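Local coordinates for beta-lactamase-like protein (Koribacter versatilis, PDB 6B9V) that probably acts as a manganese-dependent diphosphatase of the PhnP family that cleaves reactive FAD photoproducts, built on the metallo-beta-lactamase fold, at residues A73-H78 against Y166-G171; V141-I146 against P155-H160; A174-F179 against D194-D199. One frame throughout, in Å; residues are numbered along the deposited sequence.

Contact 1. Residues A73-H78 against Y166-G171; sequences AIVYTH and YGYRFG. With MN (manganese (II) ion), chain D.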
loop_
_atom_site.group_PDB
_atom_site.type_symbol
_atom_site.label_atom_id
_atom_site.label_comp_id
_atom_site.label_asym_id
_atom_site.label_seq_id
_atom_site.Cartn_x
_atom_site.Cartn_y
_atom_site.Cartn_z
ATOM N N ALA A 73 19.438 0.308 -5.667
ATOM C CA ALA A 73 18.852 0.165 -6.983
ATOM C C ALA A 73 17.530 -0.576 -6.857
ATOM O O ALA A 73 17.348 -1.392 -5.948
ATOM C CB ALA A 73 19.817 -0.578 -7.931
ATOM N N ILE A 74 16.601 -0.266 -7.757
ATOM C CA ILE A 74 15.339 -0.987 -7.848
ATOM C C ILE A 74 15.214 -1.602 -9.235
ATOM O O ILE A 74 15.447 -0.936 -10.250
ATOM C CB ILE A 74 14.131 -0.063 -7.572
ATOM C CG1 ILE A 74 14.263 0.554 -6.174
ATOM C CG2 ILE A 74 12.803 -0.835 -7.750
ATOM C CD1 ILE A 74 13.233 1.600 -5.842
ATOM N N VAL A 75 14.858 -2.877 -9.274
ATOM C CA VAL A 75 14.727 -3.607 -10.531
ATOM C C VAL A 75 13.295 -4.134 -10.663
ATOM O O VAL A 75 12.781 -4.729 -9.718
ATOM C CB VAL A 75 15.728 -4.782 -10.595
ATOM C CG1 VAL A 75 15.569 -5.548 -11.905
ATOM C CG2 VAL A 75 17.155 -4.266 -10.479
ATOM N N TYR A 76 12.656 -3.919 -11.815
ATOM C CA TYR A 76 11.278 -4.371 -12.013
ATOM C C TYR A 76 11.135 -5.618 -12.887
ATOM O O TYR A 76 11.773 -5.722 -13.941
ATOM C CB TYR A 76 10.437 -3.243 -12.628
ATOM C CG TYR A 76 10.118 -2.165 -11.612
ATOM C CD1 TYR A 76 10.935 -1.048 -11.481
ATOM C CD2 TYR A 76 9.021 -2.280 -10.774
ATOM C CE1 TYR A 76 10.658 -0.056 -10.537
ATOM C CE2 TYR A 76 8.738 -1.309 -9.827
ATOM C CZ TYR A 76 9.555 -0.186 -9.724
ATOM O OH TYR A 76 9.284 0.794 -8.781
ATOM N N THR A 77 10.265 -6.538 -12.463
ATOM C CA THR A 77 9.890 -7.676 -13.315
ATOM C C THR A 77 8.873 -7.261 -14.400
ATOM O O THR A 77 9.003 -7.652 -15.571
ATOM C CB THR A 77 9.295 -8.839 -12.482
ATOM O OG1 THR A 77 8.136 -8.377 -11.777
ATOM C CG2 THR A 77 10.321 -9.383 -11.491
ATOM N N HIS A 78 7.866 -6.468 -14.006
ATOM C CA HIS A 78 6.826 -6.005 -14.923
ATOM C C HIS A 78 5.956 -4.959 -14.235
ATOM O O HIS A 78 6.199 -4.613 -13.076
ATOM C CB HIS A 78 5.943 -7.165 -15.454
ATOM C CG HIS A 78 5.108 -7.851 -14.412
ATOM N ND1 HIS A 78 5.637 -8.364 -13.240
ATOM C CD2 HIS A 78 3.790 -8.179 -14.387
ATOM C CE1 HIS A 78 4.686 -8.947 -12.542
ATOM N NE2 HIS A 78 3.551 -8.848 -13.211
ATOM N N TYR A 166 10.209 -10.091 -17.356
ATOM C CA TYR A 166 11.515 -10.588 -16.902
ATOM C C TYR A 166 11.507 -11.215 -15.518
ATOM O O TYR A 166 10.872 -10.712 -14.585
ATOM C CB TYR A 166 12.557 -9.456 -16.878
ATOM C CG TYR A 166 13.082 -9.041 -18.236
ATOM C CD1 TYR A 166 13.263 -9.971 -19.253
ATOM C CD2 TYR A 166 13.394 -7.714 -18.497
ATOM C CE1 TYR A 166 13.744 -9.586 -20.502
ATOM C CE2 TYR A 166 13.873 -7.318 -19.739
ATOM C CZ TYR A 166 14.047 -8.259 -20.735
ATOM O OH TYR A 166 14.523 -7.860 -21.967
ATOM N N GLY A 167 12.266 -12.295 -15.381
ATOM C CA GLY A 167 12.768 -12.715 -14.088
ATOM C C GLY A 167 14.244 -12.354 -14.116
ATOM O O GLY A 167 14.706 -11.798 -15.105
ATOM N N TYR A 168 14.990 -12.644 -13.054
ATOM C CA TYR A 168 16.413 -12.301 -13.060
ATOM C C TYR A 168 17.276 -13.366 -12.437
ATOM O O TYR A 168 16.896 -13.963 -11.448
ATOM C CB TYR A 168 16.650 -10.971 -12.325
ATOM C CG TYR A 168 15.948 -9.818 -12.992
ATOM C CD1 TYR A 168 14.664 -9.442 -12.612
ATOM C CD2 TYR A 168 16.559 -9.125 -14.032
ATOM C CE1 TYR A 168 14.008 -8.385 -13.248
ATOM C CE2 TYR A 168 15.923 -8.081 -14.667
ATOM C CZ TYR A 168 14.652 -7.713 -14.275
ATOM O OH TYR A 168 14.039 -6.676 -14.926
ATOM N N ARG A 169 18.452 -13.587 -13.019
ATOM C CA ARG A 169 19.426 -14.458 -12.397
ATOM C C ARG A 169 20.579 -13.596 -11.909
ATOM O O ARG A 169 21.052 -12.715 -12.617
ATOM C CB ARG A 169 19.945 -15.529 -13.364
ATOM C CG ARG A 169 21.044 -16.384 -12.753
ATOM C CD ARG A 169 21.499 -17.504 -13.668
ATOM N NE ARG A 169 22.520 -18.325 -13.012
ATOM C CZ ARG A 169 22.682 -19.635 -13.211
ATOM N NH1 ARG A 169 21.885 -20.290 -14.046
ATOM N NH2 ARG A 169 23.643 -20.295 -12.566
ATOM N N PHE A 170 21.039 -13.860 -10.699
ATOM C CA PHE A 170 22.140 -13.106 -10.132
ATOM C C PHE A 170 22.999 -14.078 -9.327
ATOM O O PHE A 170 22.548 -14.638 -8.323
ATOM C CB PHE A 170 21.624 -11.930 -9.282
ATOM C CG PHE A 170 20.340 -12.224 -8.530
ATOM C CD1 PHE A 170 19.108 -12.137 -9.163
ATOM C CD2 PHE A 170 20.366 -12.538 -7.176
ATOM C CE1 PHE A 170 17.928 -12.406 -8.482
ATOM C CE2 PHE A 170 19.184 -12.796 -6.484
ATOM C CZ PHE A 170 17.966 -12.731 -7.140
ATOM N N GLY A 171 24.219 -14.308 -9.808
ATOM C CA GLY A 171 25.105 -15.290 -9.198
ATOM C C GLY A 171 24.438 -16.659 -9.167
ATOM O O GLY A 171 23.903 -17.119 -10.179
HETATM MN MN MN D . 1.537 -9.834 -13.088
#
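The backbones of A73-H78 and Y166-G171 come nearest at T77 and Y166, their CA atoms 4.9 Å apart, and a single backbone bond joins them there, from Y166 N to T77 O at 3.3 Å and nearly straight. From that point the two chains diverge, and Y168 bridges the widening gap with its side chain. Its CG lies beside the backbone N (chi1 -62°), which sends the ring out toward the end of strand 73-75. There Y168 OH donates to Y76 O at 2.6 Å, a short bond that ties the phenol to the main chain just after the strand. The carbonyl oxygen sits at the edge of the ring, in its plane, whereas the hydroxyl approaches the Y76 carbonyl from above the carbonyl's own plane. V75 comes from the opposite direction and lays CG1 over one face of the ring: CG1 stands 3.7 Å from the centroid of the Y168 ring in a CH-pi contact, displaced toward the hydroxyl end, where it is 3.3 Å from Y168 CZ. Thus the ring is fixed both by its hydroxyl and by the methyl over its face. T77 packs by its CB, 3.2 Å from Y166 O, while its OG1 accepts from H78 ND1 at 2.9 Å, in the plane of the imidazole, and is also hydrogen-bonded to D54. This bond, with D54 behind it, would be expected to hold the turn of the H78 ring, whose NE2 binds a manganese ion at 2.2 Å. Strand 49-53 flanks the contact, with V75 touching V51 and T77 touching I53, and Y166 and Y168 pack on P155 of strand 151-160, so the contact joins the two sheets of the sandwich and ends at H78, a manganese ligand.

Contact 2. Residues V141-I146 against P155-H160; sequences VHHEAI and PVPVIH. With MN (manganese (II) ion), chain D.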
loop_
_atom_site.group_PDB
_atom_site.type_symbol
_atom_site.label_atom_id
_atom_site.label_comp_id
_atom_site.label_asym_id
_atom_site.label_seq_id
_atom_site.Cartn_x
_atom_site.Cartn_y
_atom_site.Cartn_z
ATOM N N VAL A 141 15.970 -1.616 -19.355
ATOM C CA VAL A 141 16.448 -2.989 -19.370
ATOM C C VAL A 141 16.057 -3.684 -20.675
ATOM O O VAL A 141 14.881 -3.730 -21.033
ATOM C CB VAL A 141 15.872 -3.813 -18.199
ATOM C CG1 VAL A 141 16.428 -5.232 -18.219
ATOM C CG2 VAL A 141 16.162 -3.143 -16.856
ATOM N N HIS A 142 17.041 -4.222 -21.386
ATOM C CA HIS A 142 16.746 -5.171 -22.442
ATOM C C HIS A 142 17.339 -6.508 -22.034
ATOM O O HIS A 142 17.394 -6.825 -20.848
ATOM C CB HIS A 142 17.288 -4.709 -23.794
ATOM C CG HIS A 142 16.492 -5.212 -24.958
ATOM N ND1 HIS A 142 16.989 -6.126 -25.868
ATOM C CD2 HIS A 142 15.224 -4.947 -25.355
ATOM C CE1 HIS A 142 16.069 -6.389 -26.774
ATOM N NE2 HIS A 142 14.985 -5.686 -26.486
ATOM N N HIS A 143 17.797 -7.291 -22.997
ATOM C CA HIS A 143 18.241 -8.642 -22.684
ATOM C C HIS A 143 19.667 -8.687 -22.133
ATOM O O HIS A 143 20.075 -9.682 -21.534
ATOM C CB HIS A 143 18.107 -9.532 -23.920
ATOM C CG HIS A 143 16.703 -9.987 -24.179
ATOM N ND1 HIS A 143 15.616 -9.145 -24.077
ATOM C CD2 HIS A 143 16.206 -11.198 -24.526
ATOM C CE1 HIS A 143 14.512 -9.815 -24.356
ATOM N NE2 HIS A 143 14.843 -11.064 -24.633
ATOM N N GLU A 144 20.418 -7.609 -22.314
ATOM C CA GLU A 144 21.773 -7.541 -21.774
ATOM C C GLU A 144 21.755 -7.477 -20.246
ATOM O O GLU A 144 20.780 -7.017 -19.652
ATOM C CB GLU A 144 22.514 -6.331 -22.347
ATOM C CG GLU A 144 22.470 -6.234 -23.866
ATOM C CD GLU A 144 23.720 -6.792 -24.509
ATOM O OE1 GLU A 144 24.523 -7.419 -23.785
ATOM O OE2 GLU A 144 23.901 -6.609 -25.733
ATOM N N ALA A 145 22.833 -7.932 -19.613
ATOM C CA ALA A 145 22.926 -7.931 -18.149
ATOM C C ALA A 145 22.969 -6.522 -17.551
ATOM O O ALA A 145 23.527 -5.592 -18.132
ATOM C CB ALA A 145 24.152 -8.725 -17.697
ATOM N N ILE A 146 22.362 -6.388 -16.381
ATOM C CA ILE A 146 22.351 -5.159 -15.610
ATOM C C ILE A 146 23.536 -5.150 -14.663
ATOM O O ILE A 146 23.600 -5.972 -13.751
ATOM C CB ILE A 146 21.055 -5.013 -14.780
ATOM C CG1 ILE A 146 19.817 -5.272 -15.641
ATOM C CG2 ILE A 146 20.995 -3.648 -14.117
ATOM C CD1 ILE A 146 19.752 -4.410 -16.888
ATOM N N PRO A 155 18.645 -10.504 -17.137
ATOM C CA PRO A 155 17.207 -10.636 -17.400
ATOM C C PRO A 155 16.908 -11.989 -18.046
ATOM O O PRO A 155 17.615 -12.414 -18.966
ATOM C CB PRO A 155 16.905 -9.482 -18.370
ATOM C CG PRO A 155 18.110 -8.558 -18.278
ATOM C CD PRO A 155 19.266 -9.469 -17.982
ATOM N N VAL A 156 15.874 -12.647 -17.548
ATOM C CA VAL A 156 15.451 -13.947 -18.034
ATOM C C VAL A 156 14.025 -13.828 -18.538
ATOM O O VAL A 156 13.106 -13.669 -17.742
ATOM C CB VAL A 156 15.518 -15.017 -16.928
ATOM C CG1 VAL A 156 15.049 -16.387 -17.470
ATOM C CG2 VAL A 156 16.932 -15.107 -16.369
ATOM N N PRO A 157 13.839 -13.863 -19.859
ATOM C CA PRO A 157 12.474 -13.708 -20.374
ATOM C C PRO A 157 11.563 -14.832 -19.909
ATOM O O PRO A 157 11.944 -15.997 -20.009
ATOM C CB PRO A 157 12.661 -13.746 -21.892
ATOM C CG PRO A 157 14.135 -13.354 -22.116
ATOM C CD PRO A 157 14.854 -13.918 -20.931
ATOM N N VAL A 158 10.393 -14.480 -19.380
ATOM C CA VAL A 158 9.350 -15.466 -19.126
ATOM C C VAL A 158 8.027 -14.954 -19.713
ATOM O O VAL A 158 7.895 -13.764 -20.018
ATOM C CB VAL A 158 9.194 -15.790 -17.613
ATOM C CG1 VAL A 158 10.501 -16.384 -17.053
ATOM C CG2 VAL A 158 8.788 -14.556 -16.788
ATOM N N ILE A 159 7.064 -15.858 -19.884
ATOM C CA ILE A 159 5.787 -15.510 -20.498
ATOM C C ILE A 159 4.674 -15.485 -19.444
ATOM O O ILE A 159 4.426 -16.474 -18.765
ATOM C CB ILE A 159 5.436 -16.491 -21.622
ATOM C CG1 ILE A 159 6.533 -16.468 -22.687
ATOM C CG2 ILE A 159 4.077 -16.139 -22.241
ATOM C CD1 ILE A 159 6.733 -15.094 -23.318
ATOM N N HIS A 160 4.031 -14.323 -19.323
ATOM C CA HIS A 160 3.017 -14.011 -18.318
ATOM C C HIS A 160 1.721 -13.926 -19.114
ATOM O O HIS A 160 1.337 -12.850 -19.584
ATOM C CB HIS A 160 3.377 -12.690 -17.606
ATOM C CG HIS A 160 2.517 -12.333 -16.420
ATOM N ND1 HIS A 160 1.729 -13.242 -15.757
ATOM C CD2 HIS A 160 2.391 -11.156 -15.752
ATOM C CE1 HIS A 160 1.126 -12.637 -14.735
ATOM N NE2 HIS A 160 1.506 -11.378 -14.716
HETATM MN MN MN D . 1.537 -9.834 -13.088
HETATM O O HOH W 1 18.954 -11.995 -21.018
#
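P155 presses its ring against the bend of the loop 141-146, and the contact is largely built around this proline. Its CG lies 3.2 Å from H142 O and its CD 3.3 Å from E144 O, so the outer corner of the ring is set among loop carbonyl oxygens. V141 reaches the same corner with one branch: with CG1 anti to the backbone N (chi1 -178°), V141 extends this methyl to P155 CG, 3.7 Å away, the two side chains meeting at a slant. No direct hydrogen bond links the segments, but a water bridges their main chains, donating to H143 O at 2.6 Å and to P155 O at 2.5 Å. V156 turns away from the loop, its backbone hydrogen-bonded to G167 of the adjacent strand. P157 again faces the loop and receives the H143 imidazole, with H143 NE2 3.5 Å from P157 CG in an oblique approach; H143 also meets the Y166 ring edge-to-face. Beyond P157 the strand leaves the loop and runs on to H160, whose NE2 binds manganese at 2.2 Å while ND1 is hydrogen-bonded to T208 O. The segment thus links a partly exposed loop, packed on prolines, to a histidine ligand of the dinuclear metal site characteristic of the metallo-beta-lactamase fold.

Contact 3. Residues A174-F179 against D194-D199; sequences AYLTDF and DILFLD. With MN (manganese (II) ion), chain D; MN (manganese (II) ion), chain C.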
loop_
_atom_site.group_PDB
_atom_site.type_symbol
_atom_site.label_atom_id
_atom_site.label_comp_id
_atom_site.label_asym_id
_atom_site.label_seq_id
_atom_site.Cartn_x
_atom_site.Cartn_y
_atom_site.Cartn_z
ATOM N N ALA A 174 18.174 -17.159 -8.606
ATOM C CA ALA A 174 17.301 -16.623 -9.646
ATOM C C ALA A 174 15.887 -16.423 -9.108
ATOM O O ALA A 174 15.393 -17.178 -8.267
ATOM C CB ALA A 174 17.290 -17.524 -10.890
ATOM N N TYR A 175 15.245 -15.377 -9.599
ATOM C CA TYR A 175 13.937 -14.983 -9.119
ATOM C C TYR A 175 13.005 -14.829 -10.309
ATOM O O TYR A 175 13.186 -13.931 -11.141
ATOM C CB TYR A 175 14.038 -13.680 -8.331
ATOM C CG TYR A 175 12.720 -13.197 -7.778
ATOM C CD1 TYR A 175 12.170 -13.778 -6.645
ATOM C CD2 TYR A 175 12.026 -12.155 -8.393
ATOM C CE1 TYR A 175 10.944 -13.323 -6.118
ATOM C CE2 TYR A 175 10.804 -11.706 -7.881
ATOM C CZ TYR A 175 10.277 -12.293 -6.745
ATOM O OH TYR A 175 9.065 -11.845 -6.227
ATOM N N LEU A 176 12.013 -15.709 -10.391
ATOM C CA LEU A 176 11.062 -15.710 -11.503
ATOM C C LEU A 176 9.634 -15.737 -10.994
ATOM O O LEU A 176 9.175 -16.760 -10.500
ATOM C CB LEU A 176 11.260 -16.927 -12.410
ATOM C CG LEU A 176 12.310 -16.864 -13.517
ATOM C CD1 LEU A 176 13.697 -16.835 -12.947
ATOM C CD2 LEU A 176 12.113 -18.075 -14.421
ATOM N N THR A 177 8.916 -14.642 -11.145
ATOM C CA THR A 177 7.531 -14.612 -10.678
ATOM C C THR A 177 6.604 -14.281 -11.841
ATOM O O THR A 177 7.075 -13.849 -12.899
ATOM C CB THR A 177 7.350 -13.592 -9.530
ATOM O OG1 THR A 177 6.008 -13.671 -9.033
ATOM C CG2 THR A 177 7.655 -12.165 -10.009
ATOM N N ASP A 178 5.297 -14.499 -11.651
ATOM C CA ASP A 178 4.288 -14.114 -12.643
ATOM C C ASP A 178 4.570 -14.696 -14.028
ATOM O O ASP A 178 4.699 -13.962 -15.015
ATOM C CB ASP A 178 4.179 -12.587 -12.749
ATOM C CG ASP A 178 3.606 -11.939 -11.480
ATOM O OD1 ASP A 178 2.476 -11.401 -11.523
ATOM O OD2 ASP A 178 4.292 -11.979 -10.455
ATOM N N PHE A 179 4.688 -16.011 -14.117
ATOM C CA PHE A 179 4.785 -16.618 -15.439
ATOM C C PHE A 179 3.802 -17.754 -15.544
ATOM O O PHE A 179 3.481 -18.409 -14.533
ATOM C CB PHE A 179 6.203 -17.135 -15.742
ATOM C CG PHE A 179 6.633 -18.285 -14.869
ATOM C CD1 PHE A 179 6.303 -19.596 -15.201
ATOM C CD2 PHE A 179 7.381 -18.056 -13.723
ATOM C CE1 PHE A 179 6.689 -20.657 -14.385
ATOM C CE2 PHE A 179 7.787 -19.111 -12.908
ATOM C CZ PHE A 179 7.424 -20.414 -13.231
ATOM N N ASP A 194 21.900 -22.448 -6.814
ATOM C CA ASP A 194 21.755 -22.807 -5.404
ATOM C C ASP A 194 20.332 -22.513 -4.934
ATOM O O ASP A 194 19.747 -23.268 -4.149
ATOM C CB ASP A 194 22.738 -22.028 -4.521
ATOM C CG ASP A 194 24.157 -22.521 -4.641
ATOM O OD1 ASP A 194 24.348 -23.710 -4.964
ATOM O OD2 ASP A 194 25.080 -21.715 -4.397
ATOM N N ILE A 195 19.794 -21.402 -5.430
ATOM C CA ILE A 195 18.489 -20.889 -5.023
ATOM C C ILE A 195 17.667 -20.499 -6.248
ATOM O O ILE A 195 18.130 -19.726 -7.099
ATOM C CB ILE A 195 18.617 -19.655 -4.107
ATOM C CG1 ILE A 195 19.305 -20.022 -2.795
ATOM C CG2 ILE A 195 17.245 -19.056 -3.810
ATOM C CD1 ILE A 195 19.527 -18.834 -1.913
ATOM N N LEU A 196 16.442 -21.008 -6.322
ATOM C CA LEU A 196 15.527 -20.630 -7.404
ATOM C C LEU A 196 14.132 -20.285 -6.871
ATOM O O LEU A 196 13.550 -21.055 -6.104
ATOM C CB LEU A 196 15.425 -21.761 -8.426
ATOM C CG LEU A 196 14.378 -21.608 -9.535
ATOM C CD1 LEU A 196 14.702 -20.415 -10.428
ATOM C CD2 LEU A 196 14.298 -22.899 -10.353
ATOM N N PHE A 197 13.605 -19.128 -7.259
ATOM C CA PHE A 197 12.209 -18.805 -6.952
ATOM C C PHE A 197 11.357 -18.980 -8.202
ATOM O O PHE A 197 11.736 -18.522 -9.272
ATOM C CB PHE A 197 12.066 -17.375 -6.416
ATOM C CG PHE A 197 12.369 -17.249 -4.937
ATOM C CD1 PHE A 197 13.667 -17.385 -4.476
ATOM C CD2 PHE A 197 11.356 -16.983 -4.021
ATOM C CE1 PHE A 197 13.957 -17.285 -3.118
ATOM C CE2 PHE A 197 11.630 -16.885 -2.656
ATOM C CZ PHE A 197 12.932 -17.034 -2.204
ATOM N N LEU A 198 10.223 -19.664 -8.057
ATOM C CA LEU A 198 9.231 -19.799 -9.120
ATOM C C LEU A 198 7.854 -19.390 -8.627
ATOM O O LEU A 198 7.516 -19.601 -7.473
ATOM C CB LEU A 198 9.143 -21.245 -9.637
ATOM C CG LEU A 198 10.417 -21.867 -10.209
ATOM C CD1 LEU A 198 10.154 -23.350 -10.562
ATOM C CD2 LEU A 198 10.884 -21.098 -11.436
ATOM N N ASP A 199 7.066 -18.844 -9.541
ATOM C CA ASP A 199 5.625 -18.623 -9.365
ATOM C C ASP A 199 4.896 -19.941 -9.051
ATOM O O ASP A 199 5.099 -20.936 -9.750
ATOM C CB ASP A 199 5.093 -18.000 -10.674
ATOM C CG ASP A 199 3.612 -17.665 -10.636
ATOM O OD1 ASP A 199 2.776 -18.588 -10.673
ATOM O OD2 ASP A 199 3.290 -16.461 -10.617
HETATM MN MN MN D . 1.537 -9.834 -13.088
HETATM MN MN MN C . 1.837 -10.427 -9.659
#
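A174 O is gripped from the neighbouring strand by F197 N, at 2.8 Å and nearly straight, and also receives a CA-H...O contact from L196 CA. Two further backbone bonds, A174 N to I195 O at 3.0 Å and L176 N to F197 O at 3.0 Å, continue the ladder between strands 174-176 and 195-199, which run parallel with an angle of 1° between their short axes. On one face of this pair A174 CB rests 3.9 Å from L196 CD1, and L176 and L198 add their aliphatic branches. On the other, Y175 CD1 lies 3.6 Å from F197 CB; the two rings cross at a slant, their planes 49° apart. Beyond the strand, the F179 ring slides past the D199 side chain in the opposite direction: with CG between the backbone N and carbonyl carbon (chi1 66°), its CZ reaches L198 CD2 at 4.0 Å. D199 extends its carboxylate to the backbone of D178, where OD2 accepts a weak bond from D178 N and also bonds to H209; S210 N holds its OD1. Such a grip on the turn would be expected to steady D178, whose OD1 bridges both manganese ions, 2.4 Å from the ion shared with H78 and H160 and 2.2 Å from the other. The strand-helix-strand connection through helix 184-187 makes this a beta-alpha-beta unit, and a bridging aspartate in the loop that follows the first strand is a hallmark of the dinuclear metallo-beta-lactamase active site.

Overall arrangement
The three contacts converge on one manganese ion, to which contact 1 gives H78, contact 2 H160 and contact 3 D178; H80 is a further protein ligand. D178 also bridges to the second manganese, held by D82, H83 and H231. Centres of contacts 1 and 2 lie about 8 Å apart, those of 1 and 3 about 10 Å, and those of 2 and 3 about 13 Å. Strands 151-160, 163-170, 173-176 and 195-199 are successive neighbours in one sheet: G167 O lies 2.8 Å from V156 N, and Y168 O 2.9 Å from Y175 N, both probable hydrogen bonds. Contact 1 reaches the other sheet through strand 73-75, and contact 2 through the loop after strand 136-140.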